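Local coordinates for protein subdomain of Desmoplakin Carboxy-Terminal domain (DPCT) (Homo sapiens, PDB 1LM5) that probably helps link desmosomes to the cytoskeleton as part of the intermediate filament-binding tail of desmoplakin, folded from plakin repeats, at residues Gly135-Ser138 with Arg144-Phe147; Ser184-Glu187 with Leu192-Leu195. All coordinates share one frame; numbering follows the deposited sequence.

Interaction 1 of 2, residues Gly135-Ser138 with Arg144-Phe147; sequences GRIS and RKGF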
loop_
_atom_site.group_PDB
_atom_site.type_symbol
_atom_site.label_atom_id
_atom_site.label_comp_id
_atom_site.label_asym_id
_atom_site.label_seq_id
_atom_site.Cartn_x
_atom_site.Cartn_y
_atom_site.Cartn_z
ATOM N N GLY B 135 3.497 -4.604 -0.968
ATOM C CA GLY B 135 3.249 -3.295 -0.397
ATOM C C GLY B 135 4.455 -2.427 -0.672
ATOM O O GLY B 135 5.471 -2.915 -1.155
ATOM N N ARG B 136 4.348 -1.143 -0.380
ATOM C CA ARG B 136 5.460 -0.248 -0.603
ATOM C C ARG B 136 6.253 -0.147 0.681
ATOM O O ARG B 136 5.696 -0.261 1.777
ATOM C CB ARG B 136 4.959 1.131 -0.992
ATOM C CG ARG B 136 4.209 1.159 -2.291
ATOM C CD ARG B 136 3.779 2.576 -2.549
ATOM N NE ARG B 136 3.051 2.738 -3.798
ATOM C CZ ARG B 136 3.617 3.068 -4.954
ATOM N NH1 ARG B 136 4.929 3.257 -5.025
ATOM N NH2 ARG B 136 2.858 3.260 -6.021
ATOM N N ILE B 137 7.554 0.068 0.541
ATOM C CA ILE B 137 8.414 0.184 1.696
ATOM C C ILE B 137 9.321 1.380 1.541
ATOM O O ILE B 137 9.552 1.858 0.428
ATOM C CB ILE B 137 9.268 -1.075 1.866
ATOM C CG1 ILE B 137 10.164 -1.260 0.636
ATOM C CG2 ILE B 137 8.367 -2.270 2.088
ATOM C CD1 ILE B 137 11.126 -2.412 0.755
ATOM N N SER B 138 9.833 1.869 2.664
ATOM C CA SER B 138 10.726 3.009 2.636
ATOM C C SER B 138 11.987 2.544 1.926
ATOM O O SER B 138 12.243 1.344 1.813
ATOM C CB SER B 138 11.077 3.447 4.063
ATOM O OG SER B 138 11.779 2.411 4.736
ATOM N N ARG B 144 17.509 -2.460 3.688
ATOM C CA ARG B 144 17.529 -3.493 4.718
ATOM C C ARG B 144 17.284 -4.850 4.085
ATOM O O ARG B 144 17.926 -5.837 4.438
ATOM C CB ARG B 144 16.436 -3.225 5.755
ATOM C CG ARG B 144 16.110 -4.437 6.640
ATOM C CD ARG B 144 17.236 -4.730 7.594
ATOM N NE ARG B 144 17.023 -5.957 8.360
ATOM C CZ ARG B 144 17.330 -7.176 7.928
ATOM N NH1 ARG B 144 17.869 -7.346 6.726
ATOM N NH2 ARG B 144 17.112 -8.226 8.703
ATOM N N LYS B 145 16.348 -4.891 3.141
ATOM C CA LYS B 145 15.990 -6.130 2.463
ATOM C C LYS B 145 17.052 -6.508 1.439
ATOM O O LYS B 145 17.061 -7.625 0.936
ATOM C CB LYS B 145 14.642 -5.978 1.761
ATOM C CG LYS B 145 13.517 -5.509 2.668
ATOM C CD LYS B 145 12.954 -6.624 3.519
ATOM C CE LYS B 145 12.164 -7.612 2.676
ATOM N NZ LYS B 145 11.601 -8.706 3.505
ATOM N N GLY B 146 17.934 -5.567 1.130
ATOM C CA GLY B 146 18.983 -5.828 0.159
ATOM C C GLY B 146 18.531 -5.665 -1.283
ATOM O O GLY B 146 19.202 -6.133 -2.203
ATOM N N PHE B 147 17.388 -5.018 -1.491
ATOM C CA PHE B 147 16.885 -4.801 -2.847
ATOM C C PHE B 147 17.859 -3.922 -3.596
ATOM O O PHE B 147 18.189 -4.170 -4.754
ATOM C CB PHE B 147 15.542 -4.067 -2.838
ATOM C CG PHE B 147 14.390 -4.894 -2.368
ATOM C CD1 PHE B 147 13.108 -4.365 -2.378
ATOM C CD2 PHE B 147 14.575 -6.194 -1.910
ATOM C CE1 PHE B 147 12.031 -5.117 -1.942
ATOM C CE2 PHE B 147 13.506 -6.951 -1.474
ATOM C CZ PHE B 147 12.231 -6.415 -1.486
#
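I137 and F147 make a small, buried apolar contact that ties segment 135-138, which carries the second hairpin strand, to the loop just beyond helix 139-145. Only the tip of the isoleucine takes part: CD1 lies 3.9 Å from F147 CE1, approaching the ring obliquely at its CD1-CE1 side. I137 CG1 stands between the backbone N and the carbonyl carbon (chi1 61°), and with CD1 extended beyond it (chi2 175°) the longer branch spans the gap between backbones that stay well apart. A long, branched aliphatic chain suits this task, and the aromatic ring offers an apolar carbon border at CD1 and CE1 for the methyl to rest against.

K145 borders the contact with its methylene chain, its CG being 4.4 Å from I137 CD1. Three successive bends curl the lysine back: its aliphatic part lies by the apolar pair while NZ forms a salt bridge with E132 at the hairpin turn. G146, with phi 82°, ends the helix in a Schellman motif and turns the chain, after which F147 points toward I137; the positive phi is a conformation that glycine adopts readily. At the other end, S138 OG caps the helix through E141 N. I137 also packs on Y112 of the second subunit. A β-hairpin followed by a pair of helices is the plakin (plectin) repeat motif, and both segments lie within such a repeat.

Interaction 2 of 2, residues Ser184-Glu187 with Leu192-Leu195; sequences SMVE and LRLL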
loop_
_atom_site.group_PDB
_atom_site.type_symbol
_atom_site.label_atom_id
_atom_site.label_comp_id
_atom_site.label_asym_id
_atom_site.label_seq_id
_atom_site.Cartn_x
_atom_site.Cartn_y
_atom_site.Cartn_z
ATOM N N SER B 184 1.740 17.049 -14.587
ATOM C CA SER B 184 0.406 16.473 -14.576
ATOM C C SER B 184 -0.552 17.357 -13.794
ATOM O O SER B 184 -0.141 18.203 -13.003
ATOM C CB SER B 184 0.433 15.084 -13.936
ATOM O OG SER B 184 0.798 15.185 -12.565
ATOM N N MET B 185 -1.837 17.151 -14.027
ATOM C CA MET B 185 -2.864 17.913 -13.338
ATOM C C MET B 185 -3.737 16.908 -12.617
ATOM O O MET B 185 -3.931 15.790 -13.097
ATOM C CB MET B 185 -3.686 18.710 -14.352
ATOM C CG MET B 185 -4.139 17.882 -15.532
ATOM S SD MET B 185 -4.929 18.850 -16.828
ATOM C CE MET B 185 -6.648 18.277 -16.706
ATOM N N VAL B 186 -4.247 17.288 -11.451
ATOM C CA VAL B 186 -5.110 16.390 -10.708
ATOM C C VAL B 186 -6.536 16.696 -11.123
ATOM O O VAL B 186 -6.979 17.841 -11.057
ATOM C CB VAL B 186 -4.941 16.583 -9.199
ATOM C CG1 VAL B 186 -5.907 15.682 -8.436
ATOM C CG2 VAL B 186 -3.513 16.265 -8.815
ATOM N N GLU B 187 -7.247 15.675 -11.580
ATOM C CA GLU B 187 -8.623 15.856 -12.001
ATOM C C GLU B 187 -9.428 16.193 -10.749
ATOM O O GLU B 187 -9.364 15.487 -9.752
ATOM C CB GLU B 187 -9.129 14.577 -12.666
ATOM C CG GLU B 187 -10.482 14.709 -13.328
ATOM C CD GLU B 187 -10.847 13.458 -14.085
ATOM O OE1 GLU B 187 -10.649 12.362 -13.523
ATOM O OE2 GLU B 187 -11.326 13.572 -15.230
ATOM N N LEU B 192 -7.730 11.822 -9.756
ATOM C CA LEU B 192 -6.886 11.122 -10.721
ATOM C C LEU B 192 -5.901 12.053 -11.404
ATOM O O LEU B 192 -6.255 13.149 -11.843
ATOM C CB LEU B 192 -7.749 10.439 -11.780
ATOM C CG LEU B 192 -8.543 9.227 -11.307
ATOM C CD1 LEU B 192 -9.453 8.735 -12.430
ATOM C CD2 LEU B 192 -7.570 8.132 -10.883
ATOM N N ARG B 193 -4.660 11.596 -11.509
ATOM C CA ARG B 193 -3.616 12.394 -12.120
ATOM C C ARG B 193 -3.599 12.193 -13.618
ATOM O O ARG B 193 -3.482 11.070 -14.105
ATOM C CB ARG B 193 -2.274 12.020 -11.518
ATOM C CG ARG B 193 -1.144 12.928 -11.891
ATOM C CD ARG B 193 0.042 12.636 -10.971
ATOM N NE ARG B 193 -0.315 12.888 -9.581
ATOM C CZ ARG B 193 -0.373 14.098 -9.029
ATOM N NH1 ARG B 193 -0.087 15.177 -9.741
ATOM N NH2 ARG B 193 -0.744 14.223 -7.766
ATOM N N LEU B 194 -3.713 13.300 -14.344
ATOM C CA LEU B 194 -3.746 13.268 -15.797
ATOM C C LEU B 194 -2.582 14.018 -16.406
ATOM O O LEU B 194 -2.096 14.993 -15.838
ATOM C CB LEU B 194 -5.031 13.915 -16.323
ATOM C CG LEU B 194 -6.367 13.545 -15.684
ATOM C CD1 LEU B 194 -7.502 14.151 -16.511
ATOM C CD2 LEU B 194 -6.502 12.037 -15.611
ATOM N N LEU B 195 -2.158 13.553 -17.571
ATOM C CA LEU B 195 -1.087 14.187 -18.315
ATOM C C LEU B 195 -1.748 14.725 -19.573
ATOM O O LEU B 195 -2.438 13.979 -20.271
ATOM C CB LEU B 195 -0.038 13.166 -18.726
ATOM C CG LEU B 195 1.399 13.337 -18.269
ATOM C CD1 LEU B 195 2.283 12.408 -19.092
ATOM C CD2 LEU B 195 1.826 14.786 -18.403
#
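S184 OG is gripped by two groups: R193 NH1 donates to it over 3.0 Å, and the hydroxyl is also bonded to the carbonyl of I181, so a small side chain able to give and accept suits the place. The bond from R193 is nearly straight (171°) and lies in the guanidinium plane, while NE bonds to S9 OG; two such bonds limit rotation of the flat group. R193 CG leaves anti to the backbone N (chi1 -170°), and a bend at chi3 swings the guanidinium over to S184. Branched V186 gives it an aliphatic cover over one face, CG2 lying 3.6 Å from R193 NH2.

M185 and L194 form an antiparallel hydrogen-bonded pair: M185 N to L194 O and L194 N to M185 O are both 2.8 Å. Their apolar chains share one face, packing on F15 and A13 of strand 11-16; V186 and R193, the adjoining non-hydrogen-bonded pair, take the opposite face. Nearer the turn, E187 N reaches L192 O at 2.7 Å. The E187 side chain runs alongside that of L192, its OE1 held by T190 OG1 and salt-bridged to K22. Strand 185-186 is outermost, within this chain, in a four-stranded mixed sheet; strand 193-197 lies inside it, parallel to strand 11-16, and R193 and L195 touch helix 177-183.

Overall arrangement
Interaction 1 is small and buried, while interaction 2 is far larger but only partly buried, at the margin of a sheet. They share no helix or strand: 135-138 with 144-147 joins the chain leading out of a short strand to the far end of the next helix and the loop after it, whereas 184-187 with 192-195 pairs the two strands of a hairpin. Their chemistry differs accordingly, apolar side-chain ends meeting in the first and backbone hydrogen bonds with an arginine-serine bond in the second. Interaction 1 also lies against the second subunit; no other chain of the assembly touches interaction 2. Their centres are about 28 Å apart, and they follow one another along the chain.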